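Local coordinates for protein D-mannose isomerase (Marinomonas mediterranea, PDB 5X32) that catalyses the reversible isomerization of D-mannose to D-fructose and, less efficiently, acts on D-lyxose, at residues F34-K39 with T56-N61. Sequence-based numbering, arbitrary orientation.
Sequences FFQFFK and TRFIFN. With PO4 (phosphate ion), chain C.
Phe58 reaches out from its helix into the loop 34-39 and meets Phe34 first: its CB sits over one face of the Phe34 ring, 3.8 Å from the ring centroid, in a CH-pi contact displaced toward the CD1/CE1 rim. The side chains pass roughly antiparallel to one another, with ring centroids 5.1 Å apart and planes inclined at 32°, so the pair meets obliquely. On Phe34, CG lies anti to the carbonyl carbon (chi1 -54°), which carries the ring across to where Phe58 CB meets its face. Phe34 CB makes a separate contact with CD2 of Phe58, at 3.8 Å. Farther out along the Phe58 ring, the backbone O of Phe35 approaches CE2 to 3.5 Å, and the aliphatic CG of Gln36 lies at the ring edge. Phe38 points back at Phe58 from beyond the ring's end, its CE2 3.7 Å from Phe58 CZ at the ring edge. No hydrogen bond joins the two segments; the contact is buried and almost wholly apolar. With an alanine at Phe58, CB could still lie over the Phe34 ring, but Phe38 CE2 and Phe34 CB would probably lose the ring they rest against, opening a gap. In the next shell, Tyr23 packs edge-to-face with both Phe38 and Phe58, the Phe34 ring also meets Phe62, one turn along the helix, and Gln36 OE1 is tethered to His51 N. Arg57 leaves the helix roughly at right angles to Phe58, its NH2 making a weak 3.4 Å hydrogen bond to O4 of a phosphate ion, probably from the crystallisation liquor, also hydrogen-bonded to Tyr113 and His178. The loop, between helix 9-23 and strand 49-51, thus packs on helix 52-69 of the family's (alpha/alpha)6 barrel, while helices 112-127 and 379-390 contact other residues of that helix.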
ATOM      1  N   PHE A  34     -11.957   6.613  12.794  1.00 46.94           N
ATOM      2  CA  PHE A  34     -12.595   6.890  11.520  1.00 48.66           C
ATOM      3  C   PHE A  34     -13.639   5.841  11.187  1.00 48.95           C
ATOM      4  O   PHE A  34     -13.504   4.667  11.541  1.00 54.96           O
ATOM      5  CB  PHE A  34     -11.550   6.945  10.385  1.00 47.80           C
ATOM      6  CG  PHE A  34     -10.422   7.906  10.646  1.00 46.08           C
ATOM      7  CD1 PHE A  34      -9.212   7.451  11.128  1.00 52.20           C
ATOM      8  CD2 PHE A  34     -10.582   9.263  10.452  1.00 47.70           C
ATOM      9  CE1 PHE A  34      -8.170   8.331  11.387  1.00 48.85           C
ATOM     10  CE2 PHE A  34      -9.551  10.144  10.710  1.00 44.71           C
ATOM     11  CZ  PHE A  34      -8.346   9.677  11.180  1.00 46.96           C
ATOM     12  N   PHE A  35     -14.684   6.273  10.501  1.00 47.18           N
ATOM     13  CA  PHE A  35     -15.573   5.339   9.824  1.00 50.98           C
ATOM     14  C   PHE A  35     -14.805   4.746   8.639  1.00 54.86           C
ATOM     15  O   PHE A  35     -13.920   5.395   8.054  1.00 51.59           O
ATOM     16  CB  PHE A  35     -16.867   6.032   9.368  1.00 58.91           C
ATOM     17  CG  PHE A  35     -17.659   6.670  10.500  1.00 54.23           C
ATOM     18  CD1 PHE A  35     -18.330   5.885  11.429  1.00 54.92           C
ATOM     19  CD2 PHE A  35     -17.708   8.047  10.633  1.00 50.72           C
ATOM     20  CE1 PHE A  35     -19.057   6.464  12.467  1.00 56.03           C
ATOM     21  CE2 PHE A  35     -18.421   8.632  11.660  1.00 57.42           C
ATOM     22  CZ  PHE A  35     -19.096   7.839  12.585  1.00 55.46           C
ATOM     23  N   GLN A  36     -15.082   3.487   8.326  1.00 54.71           N
ATOM     24  CA  GLN A  36     -14.218   2.768   7.412  1.00 50.33           C
ATOM     25  C   GLN A  36     -14.970   2.038   6.286  1.00 57.74           C
ATOM     26  O   GLN A  36     -14.382   1.261   5.518  1.00 51.28           O
ATOM     27  CB  GLN A  36     -13.350   1.789   8.212  1.00 46.12           C
ATOM     28  CG  GLN A  36     -12.378   2.489   9.164  1.00 50.68           C
ATOM     29  CD  GLN A  36     -11.530   1.527   9.996  1.00 51.93           C
ATOM     30  OE1 GLN A  36     -11.663   0.305   9.901  1.00 48.57           O
ATOM     31  NE2 GLN A  36     -10.606   2.081  10.765  1.00 46.89           N
ATOM     32  N   PHE A  37     -16.251   2.348   6.138  1.00 52.18           N
ATOM     33  CA  PHE A  37     -17.064   1.666   5.145  1.00 54.35           C
ATOM     34  C   PHE A  37     -17.936   2.668   4.398  1.00 58.90           C
ATOM     35  O   PHE A  37     -18.962   3.129   4.905  1.00 52.36           O
ATOM     36  CB  PHE A  37     -17.936   0.591   5.798  1.00 50.19           C
ATOM     37  CG  PHE A  37     -17.178  -0.631   6.263  1.00 52.52           C
ATOM     38  CD1 PHE A  37     -16.499  -0.631   7.478  1.00 49.88           C
ATOM     39  CD2 PHE A  37     -17.193  -1.803   5.508  1.00 52.97           C
ATOM     40  CE1 PHE A  37     -15.830  -1.765   7.917  1.00 50.79           C
ATOM     41  CE2 PHE A  37     -16.525  -2.942   5.935  1.00 42.62           C
ATOM     42  CZ  PHE A  37     -15.850  -2.929   7.139  1.00 54.25           C
ATOM     43  N   PHE A  38     -17.560   2.955   3.159  1.00 56.12           N
ATOM     44  CA  PHE A  38     -18.203   4.025   2.431  1.00 54.32           C
ATOM     45  C   PHE A  38     -18.847   3.530   1.153  1.00 57.19           C
ATOM     46  O   PHE A  38     -18.273   2.737   0.395  1.00 56.51           O
ATOM     47  CB  PHE A  38     -17.184   5.115   2.115  1.00 54.63           C
ATOM     48  CG  PHE A  38     -16.492   5.653   3.327  1.00 52.65           C
ATOM     49  CD1 PHE A  38     -17.048   6.683   4.061  1.00 54.05           C
ATOM     50  CD2 PHE A  38     -15.293   5.108   3.752  1.00 55.56           C
ATOM     51  CE1 PHE A  38     -16.424   7.171   5.186  1.00 51.14           C
ATOM     52  CE2 PHE A  38     -14.651   5.597   4.879  1.00 53.79           C
ATOM     53  CZ  PHE A  38     -15.223   6.630   5.592  1.00 58.62           C
ATOM     54  N   LYS A  39     -20.037   4.056   0.914  1.00 55.96           N
ATOM     55  CA  LYS A  39     -20.783   3.818  -0.297  1.00 56.05           C
ATOM     56  C   LYS A  39     -20.213   4.719  -1.386  1.00 53.86           C
ATOM     57  O   LYS A  39     -19.467   5.649  -1.084  1.00 50.33           O
ATOM     58  CB  LYS A  39     -22.262   4.119  -0.031  1.00 54.59           C
ATOM     59  CG  LYS A  39     -23.212   3.027  -0.434  1.00 57.38           C
ATOM     60  CD  LYS A  39     -23.170   1.838   0.487  1.00 52.74           C
ATOM     61  CE  LYS A  39     -23.722   0.631  -0.246  1.00 53.51           C
ATOM     62  NZ  LYS A  39     -24.002  -0.496   0.663  1.00 56.18           N
ATOM     63  N   THR A  56      -4.866   2.813  10.307  1.00 49.35           N
ATOM     64  CA  THR A  56      -3.546   3.351  10.013  1.00 47.72           C
ATOM     65  C   THR A  56      -3.531   4.095   8.679  1.00 47.59           C
ATOM     66  O   THR A  56      -2.946   5.179   8.559  1.00 51.10           O
ATOM     67  CB  THR A  56      -2.453   2.233  10.014  1.00 49.33           C
ATOM     68  OG1 THR A  56      -2.789   1.224   9.061  1.00 54.85           O
ATOM     69  CG2 THR A  56      -2.333   1.561  11.374  1.00 52.55           C
ATOM     70  N   ARG A  57      -4.204   3.546   7.678  1.00 48.83           N
ATOM     71  CA  ARG A  57      -4.104   4.145   6.355  1.00 52.65           C
ATOM     72  C   ARG A  57      -4.715   5.532   6.354  1.00 54.66           C
ATOM     73  O   ARG A  57      -4.208   6.411   5.653  1.00 53.79           O
ATOM     74  CB  ARG A  57      -4.768   3.266   5.294  1.00 47.47           C
ATOM     75  CG  ARG A  57      -3.878   2.130   4.858  1.00 52.33           C
ATOM     76  CD  ARG A  57      -4.505   1.324   3.747  1.00 51.48           C
ATOM     77  NE  ARG A  57      -3.738   0.114   3.496  1.00 55.13           N
ATOM     78  CZ  ARG A  57      -3.915  -0.667   2.438  1.00 58.29           C
ATOM     79  NH1 ARG A  57      -4.821  -0.335   1.534  1.00 62.65           N
ATOM     80  NH2 ARG A  57      -3.178  -1.762   2.269  1.00 55.30           N
ATOM     81  N   PHE A  58      -5.764   5.746   7.159  1.00 47.12           N
ATOM     82  CA  PHE A  58      -6.372   7.083   7.225  1.00 51.26           C
ATOM     83  C   PHE A  58      -5.402   8.073   7.862  1.00 49.56           C
ATOM     84  O   PHE A  58      -5.344   9.250   7.478  1.00 48.10           O
ATOM     85  CB  PHE A  58      -7.685   7.058   8.013  1.00 47.64           C
ATOM     86  CG  PHE A  58      -8.896   6.810   7.156  1.00 46.91           C
ATOM     87  CD1 PHE A  58      -9.240   7.696   6.148  1.00 50.20           C
ATOM     88  CD2 PHE A  58      -9.683   5.692   7.348  1.00 37.11           C
ATOM     89  CE1 PHE A  58     -10.345   7.479   5.359  1.00 47.81           C
ATOM     90  CE2 PHE A  58     -10.798   5.476   6.562  1.00 44.91           C
ATOM     91  CZ  PHE A  58     -11.126   6.370   5.567  1.00 46.72           C
ATOM     92  N   ILE A  59      -4.587   7.565   8.779  1.00 47.23           N
ATOM     93  CA  ILE A  59      -3.549   8.380   9.377  1.00 52.47           C
ATOM     94  C   ILE A  59      -2.595   8.805   8.288  1.00 57.11           C
ATOM     95  O   ILE A  59      -2.284   9.997   8.169  1.00 62.87           O
ATOM     96  CB  ILE A  59      -2.806   7.634  10.492  1.00 57.85           C
ATOM     97  CG1 ILE A  59      -3.705   7.577  11.736  1.00 56.77           C
ATOM     98  CG2 ILE A  59      -1.489   8.335  10.826  1.00 52.04           C
ATOM     99  CD1 ILE A  59      -3.220   6.652  12.809  1.00 54.06           C
ATOM    100  N   PHE A  60      -2.185   7.855   7.450  1.00 53.06           N
ATOM    101  CA  PHE A  60      -1.382   8.208   6.284  1.00 51.87           C
ATOM    102  C   PHE A  60      -2.052   9.292   5.415  1.00 52.18           C
ATOM    103  O   PHE A  60      -1.403  10.270   5.023  1.00 51.31           O
ATOM    104  CB  PHE A  60      -1.110   6.959   5.436  1.00 54.80           C
ATOM    105  CG  PHE A  60      -0.375   7.246   4.170  1.00 52.91           C
ATOM    106  CD1 PHE A  60      -1.055   7.595   3.018  1.00 48.11           C
ATOM    107  CD2 PHE A  60       1.007   7.210   4.141  1.00 57.96           C
ATOM    108  CE1 PHE A  60      -0.360   7.880   1.860  1.00 57.87           C
ATOM    109  CE2 PHE A  60       1.699   7.491   2.985  1.00 54.08           C
ATOM    110  CZ  PHE A  60       1.019   7.821   1.848  1.00 53.39           C
ATOM    111  N   ASN A  61      -3.343   9.117   5.129  1.00 45.78           N
ATOM    112  CA  ASN A  61      -4.093  10.089   4.340  1.00 49.56           C
ATOM    113  C   ASN A  61      -3.928  11.493   4.869  1.00 51.42           C
ATOM    114  O   ASN A  61      -3.389  12.379   4.198  1.00 52.63           O
ATOM    115  CB  ASN A  61      -5.590   9.784   4.354  1.00 53.83           C
ATOM    116  CG  ASN A  61      -5.990   8.677   3.417  1.00 56.51           C
ATOM    117  OD1 ASN A  61      -5.174   7.826   3.026  1.00 51.32           O
ATOM    118  ND2 ASN A  61      -7.278   8.673   3.048  1.00 52.43           N
TER
HETATM  119  P   PO4 C 401      -1.642  -5.067  -0.858  1.00 84.04           P
HETATM  120  O1  PO4 C 401      -0.892  -6.272  -0.335  1.00 72.41           O
HETATM  121  O2  PO4 C 401      -2.744  -5.534  -1.795  1.00 73.69           O
HETATM  122  O3  PO4 C 401      -0.751  -4.102  -1.625  1.00 69.96           O
HETATM  123  O4  PO4 C 401      -2.190  -4.353   0.352  1.00 72.61           O